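Pectate lyase (Bacillus subtilis subsp. subtilis str. 168, PDB 5X2I) cleaves polygalacturonate, the pectin backbone, by calcium-dependent elimination, releasing oligosaccharides with an unsaturated galacturonosyl group at their non-reducing ends. Local coordinates at residues D63-D68 with A119-D124; T34-N39 with Y57-I62. All coordinates share one frame; numbering follows the deposited sequence.

Interaction 1 (D63-D68 with A119-D124); sequences DMNVDD and ARVMVD
Arg-120, in the last turn of helix 105-121, turns the edge of its guanidinium group to Val-66 O and Asp-68 OD1. NE and NH2 grip Val-66 O side-on, the NH2 bond measuring 3.0 Å and using a lone pair in the carbonyl plane. NH2 also reaches Asp-68 OD1 at 2.7 Å in a salt bridge, joined by a weak bond from NH1. The carboxylate is turned 50° out of the guanidinium plane and is met from above. Bends at chi2 and chi3 (-47° and -71°) steer the arginine along the loop towards Asp-68; the residue suits its place because its long chain carries several N-H groups, enough to serve carbonyl and carboxylate at once. On the apolar side, Met-64, also bent at chi2 and chi3, brings CE to 3.6 Å from Val-123 CG2, the two side chains crossing at about a right angle; the flexible thioether can bend to put its methyl there. Asn-65 sets its amide beside Val-121 CG1, while its OD1 accepts bonds from Tyr-78 and Gln-117. Before it, Asp-63 OD1 takes the Asn-65 N-H at 3.0 Å, closing an Asx turn. The contact fastens the loop after strand 61-63 to the start of strand 122-124, the outermost strand of a four-stranded parallel sheet in the beta-helix of polysaccharide lyase family 1.

Interaction 2 (T34-N39 with Y57-I62); sequences TVSNRN and YIKGTI
This is a parallel strand pairing that gives way to side-chain packing, set where strand 32-35 turns into helix 38-45 and strand 54-58 runs on towards strand 61-63. Val-35 holds the register with both backbone polar atoms: its N donates to Tyr-57 O at 2.8 Å, and its O accepts from Lys-59 N at 2.9 Å with an N-H...O angle of 170°. Thr-34, Val-35 and Ile-58 are beta-branched, which favours the extended backbone of such a pairing. Beyond the last bridge, Ser-36 OG donates to Lys-59 O at 2.6 Å; chi1 of -80° puts OG beside its own backbone N, where a side chain as short as serine reaches that carbonyl. Thr-34 and Tyr-57 share the other face from Val-35 and Ile-58, with Thr-34 OG1 3.6 Å from Tyr-57 CB. Helix 38-45 links the two parallel strands at the N-terminal end of the pectate lyase parallel beta-helix. Asn-37 is the N-cap of that helix, its OD1 accepting from Gln-40 N. Ile-62 packs against this turn, its branched side chain spreading over several residues: CD1 is 3.9 Å from Val-35 CG2, CG1 rests against the carbonyl carbon of Ser-36, and CG2 reaches Arg-38 N at 3.6 Å. Cutting Ile-62 back to an alanine would remove CG1, CG2 and CD1, and would probably open a gap between Val-35 CG2 and the backbone of Ser-36 to Arg-38. Val-35 CG2 also meets Ile-58 CG1 at 3.9 Å.

Interaction 2 closes before interaction 1 opens, so the two follow in series along the chain, their centres about 12 Å apart. Strand 61-63 leads from one into the other, since Ile-62 ends the second segment of interaction 2 and Asp-63 begins the first of interaction 1. Helix 38-45 joins them across space: Arg-38 NE probably donates to Arg-120 O at 2.8 Å, and Asn-39 ND2 probably donates to Asp-68 O. The N-terminal strands, the start of that helix and the end of helix 105-121 are thereby joined at one end of the beta-helix. The calcium site lies further along: Val-121 is about 10 Å, side chain to side chain, from calcium ligand Asp-184.

Interaction 1 (D63-D68 with A119-D124)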
ATOM      1  N   ASP A  63     -18.380   4.175   0.035  1.00 22.67           N
ATOM      2  CA  ASP A  63     -17.806   5.052   1.006  1.00 20.69           C
ATOM      3  C   ASP A  63     -17.845   4.277   2.305  1.00 20.14           C
ATOM      4  O   ASP A  63     -18.902   3.853   2.723  1.00 18.72           O
ATOM      5  CB  ASP A  63     -18.619   6.348   1.088  1.00 21.40           C
ATOM      6  CG  ASP A  63     -18.022   7.367   2.085  1.00 22.71           C
ATOM      7  OD1 ASP A  63     -17.027   7.076   2.798  1.00 19.07           O
ATOM      8  OD2 ASP A  63     -18.578   8.476   2.173  1.00 26.25           O
ATOM      9  N   MET A  64     -16.675   4.105   2.945  1.00 19.65           N
ATOM     10  CA  MET A  64     -16.579   3.347   4.194  1.00 20.61           C
ATOM     11  C   MET A  64     -16.766   4.208   5.461  1.00 21.78           C
ATOM     12  O   MET A  64     -17.002   3.680   6.552  1.00 21.77           O
ATOM     13  CB  MET A  64     -15.270   2.568   4.249  1.00 23.51           C
ATOM     14  CG  MET A  64     -15.198   1.513   3.129  1.00 26.91           C
ATOM     15  SD  MET A  64     -16.336   0.128   3.382  1.00 25.44           S
ATOM     16  CE  MET A  64     -15.652  -0.663   4.851  1.00 31.68           C
ATOM     17  N   ASN A  65     -16.706   5.541   5.317  1.00 22.01           N
ATOM     18  CA  ASN A  65     -16.891   6.429   6.466  1.00 20.94           C
ATOM     19  C   ASN A  65     -18.366   6.716   6.586  1.00 20.47           C
ATOM     20  O   ASN A  65     -18.818   7.844   6.288  1.00 19.05           O
ATOM     21  CB  ASN A  65     -16.090   7.736   6.298  1.00 20.54           C
ATOM     22  CG  ASN A  65     -14.673   7.587   6.711  1.00 20.66           C
ATOM     23  OD1 ASN A  65     -14.368   7.384   7.905  1.00 23.22           O
ATOM     24  ND2 ASN A  65     -13.762   7.770   5.738  1.00 19.39           N
ATOM     25  N   VAL A  66     -19.127   5.678   6.986  1.00 21.29           N
ATOM     26  CA  VAL A  66     -20.586   5.793   7.067  1.00 22.24           C
ATOM     27  C   VAL A  66     -21.100   4.929   8.194  1.00 20.05           C
ATOM     28  O   VAL A  66     -20.497   3.940   8.546  1.00 23.20           O
ATOM     29  CB  VAL A  66     -21.333   5.432   5.740  1.00 22.16           C
ATOM     30  CG1 VAL A  66     -20.894   6.311   4.557  1.00 22.48           C
ATOM     31  CG2 VAL A  66     -21.143   3.974   5.359  1.00 24.38           C
ATOM     32  N   ASP A  67     -22.237   5.321   8.755  1.00 24.35           N
ATOM     33  CA  ASP A  67     -22.877   4.566   9.850  1.00 25.24           C
ATOM     34  C   ASP A  67     -23.658   3.413   9.292  1.00 28.07           C
ATOM     35  O   ASP A  67     -23.613   3.125   8.089  1.00 26.45           O
ATOM     36  CB  ASP A  67     -23.755   5.450  10.781  1.00 26.24           C
ATOM     37  CG  ASP A  67     -24.875   6.186  10.052  1.00 31.26           C
ATOM     38  OD1 ASP A  67     -25.356   5.704   8.979  1.00 28.90           O
ATOM     39  OD2 ASP A  67     -25.260   7.289  10.527  1.00 30.00           O
ATOM     40  N   ASP A  68     -24.379   2.713  10.135  1.00 28.95           N
ATOM     41  CA  ASP A  68     -25.220   1.609   9.618  1.00 28.79           C
ATOM     42  C   ASP A  68     -26.418   2.035   8.805  1.00 26.86           C
ATOM     43  O   ASP A  68     -26.977   1.193   8.101  1.00 27.62           O
ATOM     44  CB  ASP A  68     -25.635   0.683  10.759  1.00 31.03           C
ATOM     45  CG  ASP A  68     -24.465  -0.123  11.296  1.00 35.25           C
ATOM     46  OD1 ASP A  68     -23.352  -0.128  10.727  1.00 37.51           O
ATOM     47  OD2 ASP A  68     -24.640  -0.728  12.342  1.00 45.05           O
ATOM     48  N   ALA A 119     -13.174   0.891  13.527  1.00 22.06           N
ATOM     49  CA  ALA A 119     -14.271  -0.053  13.574  1.00 22.73           C
ATOM     50  C   ALA A 119     -15.159   0.113  12.321  1.00 23.73           C
ATOM     51  O   ALA A 119     -15.803  -0.827  11.935  1.00 23.00           O
ATOM     52  CB  ALA A 119     -15.100   0.142  14.836  1.00 22.14           C
ATOM     53  N   ARG A 120     -15.199   1.320  11.729  1.00 20.81           N
ATOM     54  CA  ARG A 120     -15.973   1.591  10.518  1.00 21.47           C
ATOM     55  C   ARG A 120     -15.191   1.381   9.223  1.00 20.71           C
ATOM     56  O   ARG A 120     -15.737   0.746   8.317  1.00 19.77           O
ATOM     57  CB  ARG A 120     -16.556   3.002  10.450  1.00 24.26           C
ATOM     58  CG  ARG A 120     -17.411   3.460  11.627  1.00 26.70           C
ATOM     59  CD  ARG A 120     -18.438   2.445  12.066  1.00 26.04           C
ATOM     60  NE  ARG A 120     -19.461   2.355  11.080  1.00 28.07           N
ATOM     61  CZ  ARG A 120     -20.498   1.532  11.102  1.00 28.88           C
ATOM     62  NH1 ARG A 120     -20.711   0.707  12.098  1.00 31.06           N
ATOM     63  NH2 ARG A 120     -21.345   1.566  10.094  1.00 30.27           N
ATOM     64  N   VAL A 121     -13.953   1.915   9.146  1.00 20.53           N
ATOM     65  CA  VAL A 121     -13.207   1.973   7.867  1.00 20.96           C
ATOM     66  C   VAL A 121     -12.441   0.713   7.534  1.00 21.94           C
ATOM     67  O   VAL A 121     -12.261   0.438   6.345  1.00 23.48           O
ATOM     68  CB  VAL A 121     -12.282   3.218   7.701  1.00 20.99           C
ATOM     69  CG1 VAL A 121     -13.100   4.504   7.792  1.00 21.94           C
ATOM     70  CG2 VAL A 121     -11.131   3.282   8.686  1.00 22.54           C
ATOM     71  N   MET A 122     -11.974  -0.026   8.558  1.00 20.70           N
ATOM     72  CA  MET A 122     -11.166  -1.199   8.355  1.00 23.06           C
ATOM     73  C   MET A 122     -12.029  -2.424   8.309  1.00 23.83           C
ATOM     74  O   MET A 122     -12.767  -2.706   9.246  1.00 22.39           O
ATOM     75  CB  MET A 122     -10.123  -1.378   9.451  1.00 26.90           C
ATOM     76  CG  MET A 122      -9.045  -2.374   9.085  1.00 29.17           C
ATOM     77  SD  MET A 122      -7.700  -2.405  10.254  1.00 35.48           S
ATOM     78  CE  MET A 122      -7.000  -0.768  10.083  1.00 37.94           C
ATOM     79  N   VAL A 123     -11.896  -3.181   7.230  1.00 20.67           N
ATOM     80  CA  VAL A 123     -12.679  -4.379   7.073  1.00 23.56           C
ATOM     81  C   VAL A 123     -11.718  -5.536   6.749  1.00 23.89           C
ATOM     82  O   VAL A 123     -10.773  -5.396   5.920  1.00 23.76           O
ATOM     83  CB  VAL A 123     -13.711  -3.983   5.988  1.00 26.42           C
ATOM     84  CG1 VAL A 123     -13.557  -4.690   4.681  1.00 29.79           C
ATOM     85  CG2 VAL A 123     -15.108  -3.803   6.573  1.00 25.35           C
ATOM     86  N   ASP A 124     -11.914  -6.685   7.401  1.00 23.25           N
ATOM     87  CA  ASP A 124     -11.089  -7.852   7.190  1.00 22.71           C
ATOM     88  C   ASP A 124     -11.566  -8.715   6.058  1.00 22.53           C
ATOM     89  O   ASP A 124     -12.775  -9.006   5.947  1.00 22.01           O
ATOM     90  CB  ASP A 124     -11.025  -8.706   8.465  1.00 27.02           C
ATOM     91  CG  ASP A 124     -10.210  -8.027   9.555  1.00 33.80           C
ATOM     92  OD1 ASP A 124      -9.457  -7.064   9.305  1.00 33.74           O
ATOM     93  OD2 ASP A 124     -10.367  -8.445  10.693  1.00 35.73           O
TER

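Interaction 2 (T34-N39 with Y57-I62)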
ATOM      1  N   THR A  34     -22.967  -8.916  -5.375  1.00 22.53           N
ATOM      2  CA  THR A  34     -22.718  -7.627  -5.944  1.00 23.34           C
ATOM      3  C   THR A  34     -23.105  -6.619  -4.901  1.00 23.92           C
ATOM      4  O   THR A  34     -24.211  -6.666  -4.341  1.00 26.30           O
ATOM      5  CB  THR A  34     -23.491  -7.369  -7.258  1.00 24.30           C
ATOM      6  OG1 THR A  34     -23.077  -8.322  -8.223  1.00 25.12           O
ATOM      7  CG2 THR A  34     -23.145  -5.959  -7.823  1.00 24.30           C
ATOM      8  N   VAL A  35     -22.171  -5.720  -4.623  1.00 21.77           N
ATOM      9  CA  VAL A  35     -22.285  -4.831  -3.484  1.00 21.64           C
ATOM     10  C   VAL A  35     -21.985  -3.401  -3.959  1.00 23.66           C
ATOM     11  O   VAL A  35     -21.129  -3.151  -4.834  1.00 24.41           O
ATOM     12  CB  VAL A  35     -21.353  -5.251  -2.350  1.00 21.91           C
ATOM     13  CG1 VAL A  35     -21.667  -6.680  -1.908  1.00 22.76           C
ATOM     14  CG2 VAL A  35     -19.875  -5.143  -2.778  1.00 22.01           C
ATOM     15  N   SER A  36     -22.717  -2.479  -3.366  1.00 20.60           N
ATOM     16  CA  SER A  36     -22.697  -1.073  -3.701  1.00 22.76           C
ATOM     17  C   SER A  36     -22.709  -0.178  -2.488  1.00 21.86           C
ATOM     18  O   SER A  36     -22.761   1.014  -2.605  1.00 22.98           O
ATOM     19  CB  SER A  36     -23.942  -0.745  -4.561  1.00 23.86           C
ATOM     20  OG  SER A  36     -23.619  -1.157  -5.874  1.00 27.05           O
ATOM     21  N   ASN A  37     -22.618  -0.751  -1.311  1.00 22.38           N
ATOM     22  CA  ASN A  37     -22.412   0.039  -0.136  1.00 22.80           C
ATOM     23  C   ASN A  37     -21.767  -0.687   1.039  1.00 20.31           C
ATOM     24  O   ASN A  37     -21.545  -1.884   1.037  1.00 20.68           O
ATOM     25  CB  ASN A  37     -23.768   0.677   0.251  1.00 24.22           C
ATOM     26  CG  ASN A  37     -24.754  -0.356   0.704  1.00 23.93           C
ATOM     27  OD1 ASN A  37     -24.414  -1.157   1.555  1.00 23.16           O
ATOM     28  ND2 ASN A  37     -25.972  -0.339   0.169  1.00 22.82           N
ATOM     29  N   ARG A  38     -21.395   0.048   2.061  1.00 20.32           N
ATOM     30  CA  ARG A  38     -20.695  -0.588   3.179  1.00 21.10           C
ATOM     31  C   ARG A  38     -21.396  -1.835   3.821  1.00 21.07           C
ATOM     32  O   ARG A  38     -20.754  -2.832   4.105  1.00 17.90           O
ATOM     33  CB  ARG A  38     -20.434   0.399   4.303  1.00 19.50           C
ATOM     34  CG  ARG A  38     -19.545  -0.216   5.388  1.00 22.01           C
ATOM     35  CD  ARG A  38     -19.156   0.794   6.495  1.00 22.61           C
ATOM     36  NE  ARG A  38     -18.363   0.133   7.489  1.00 23.28           N
ATOM     37  CZ  ARG A  38     -18.829  -0.729   8.377  1.00 22.20           C
ATOM     38  NH1 ARG A  38     -20.115  -0.914   8.465  1.00 22.75           N
ATOM     39  NH2 ARG A  38     -18.006  -1.356   9.220  1.00 21.70           N
ATOM     40  N   ASN A  39     -22.696  -1.700   4.077  1.00 21.32           N
ATOM     41  CA  ASN A  39     -23.491  -2.787   4.652  1.00 22.63           C
ATOM     42  C   ASN A  39     -23.470  -4.085   3.850  1.00 20.44           C
ATOM     43  O   ASN A  39     -23.280  -5.116   4.406  1.00 21.06           O
ATOM     44  CB  ASN A  39     -24.912  -2.327   4.818  1.00 21.18           C
ATOM     45  CG  ASN A  39     -25.085  -1.351   5.959  1.00 23.68           C
ATOM     46  OD1 ASN A  39     -24.184  -1.061   6.700  1.00 28.39           O
ATOM     47  ND2 ASN A  39     -26.291  -0.840   6.104  1.00 24.36           N
ATOM     48  N   TYR A  57     -18.478  -8.655  -6.276  1.00 21.24           N
ATOM     49  CA  TYR A  57     -18.444  -7.631  -7.300  1.00 19.83           C
ATOM     50  C   TYR A  57     -18.769  -6.298  -6.659  1.00 19.52           C
ATOM     51  O   TYR A  57     -19.843  -6.131  -6.069  1.00 19.63           O
ATOM     52  CB  TYR A  57     -19.461  -7.917  -8.447  1.00 22.44           C
ATOM     53  CG  TYR A  57     -19.030  -9.046  -9.373  1.00 24.40           C
ATOM     54  CD1 TYR A  57     -18.008  -8.852 -10.301  1.00 27.33           C
ATOM     55  CD2 TYR A  57     -19.604 -10.301  -9.284  1.00 24.61           C
ATOM     56  CE1 TYR A  57     -17.584  -9.883 -11.122  1.00 30.20           C
ATOM     57  CE2 TYR A  57     -19.193 -11.329 -10.118  1.00 28.53           C
ATOM     58  CZ  TYR A  57     -18.166 -11.120 -10.998  1.00 28.39           C
ATOM     59  OH  TYR A  57     -17.808 -12.166 -11.799  1.00 33.11           O
ATOM     60  N   ILE A  58     -17.878  -5.312  -6.842  1.00 21.78           N
ATOM     61  CA  ILE A  58     -18.148  -3.955  -6.363  1.00 20.66           C
ATOM     62  C   ILE A  58     -18.683  -3.107  -7.539  1.00 21.41           C
ATOM     63  O   ILE A  58     -18.033  -2.972  -8.597  1.00 21.47           O
ATOM     64  CB  ILE A  58     -16.904  -3.277  -5.732  1.00 19.81           C
ATOM     65  CG1 ILE A  58     -16.516  -3.957  -4.391  1.00 22.79           C
ATOM     66  CG2 ILE A  58     -17.218  -1.815  -5.429  1.00 19.47           C
ATOM     67  CD1 ILE A  58     -15.197  -3.431  -3.845  1.00 20.84           C
ATOM     68  N   LYS A  59     -19.852  -2.516  -7.323  1.00 21.87           N
ATOM     69  CA  LYS A  59     -20.539  -1.708  -8.342  1.00 22.71           C
ATOM     70  C   LYS A  59     -20.692  -0.338  -7.769  1.00 22.36           C
ATOM     71  O   LYS A  59     -21.408  -0.162  -6.799  1.00 22.35           O
ATOM     72  CB  LYS A  59     -21.945  -2.261  -8.649  1.00 26.69           C
ATOM     73  CG  LYS A  59     -22.650  -1.562  -9.811  1.00 31.33           C
ATOM     74  CD  LYS A  59     -24.095  -2.080 -10.022  1.00 34.69           C
ATOM     75  CE  LYS A  59     -24.816  -1.169 -11.030  1.00 37.19           C
ATOM     76  NZ  LYS A  59     -26.185  -1.659 -11.308  1.00 39.95           N
ATOM     77  N   GLY A  60     -20.084   0.641  -8.415  1.00 21.15           N
ATOM     78  CA  GLY A  60     -20.162   2.038  -7.971  1.00 23.06           C
ATOM     79  C   GLY A  60     -19.149   2.309  -6.852  1.00 22.26           C
ATOM     80  O   GLY A  60     -18.115   1.661  -6.774  1.00 23.01           O
ATOM     81  N   THR A  61     -19.452   3.307  -6.044  1.00 23.77           N
ATOM     82  CA  THR A  61     -18.550   3.874  -5.077  1.00 23.71           C
ATOM     83  C   THR A  61     -19.047   3.438  -3.725  1.00 24.84           C
ATOM     84  O   THR A  61     -20.198   3.686  -3.392  1.00 23.87           O
ATOM     85  CB  THR A  61     -18.576   5.408  -5.150  1.00 25.81           C
ATOM     86  OG1 THR A  61     -18.074   5.825  -6.411  1.00 21.51           O
ATOM     87  CG2 THR A  61     -17.662   6.035  -4.036  1.00 29.47           C
ATOM     88  N   ILE A  62     -18.191   2.733  -2.983  1.00 23.71           N
ATOM     89  CA  ILE A  62     -18.441   2.369  -1.567  1.00 23.23           C
ATOM     90  C   ILE A  62     -17.631   3.286  -0.623  1.00 23.59           C
ATOM     91  O   ILE A  62     -16.386   3.255  -0.548  1.00 20.96           O
ATOM     92  CB  ILE A  62     -18.134   0.888  -1.291  1.00 22.22           C
ATOM     93  CG1 ILE A  62     -19.021  -0.000  -2.152  1.00 23.87           C
ATOM     94  CG2 ILE A  62     -18.342   0.576   0.168  1.00 23.48           C
ATOM     95  CD1 ILE A  62     -18.791  -1.486  -2.048  1.00 22.24           C
TER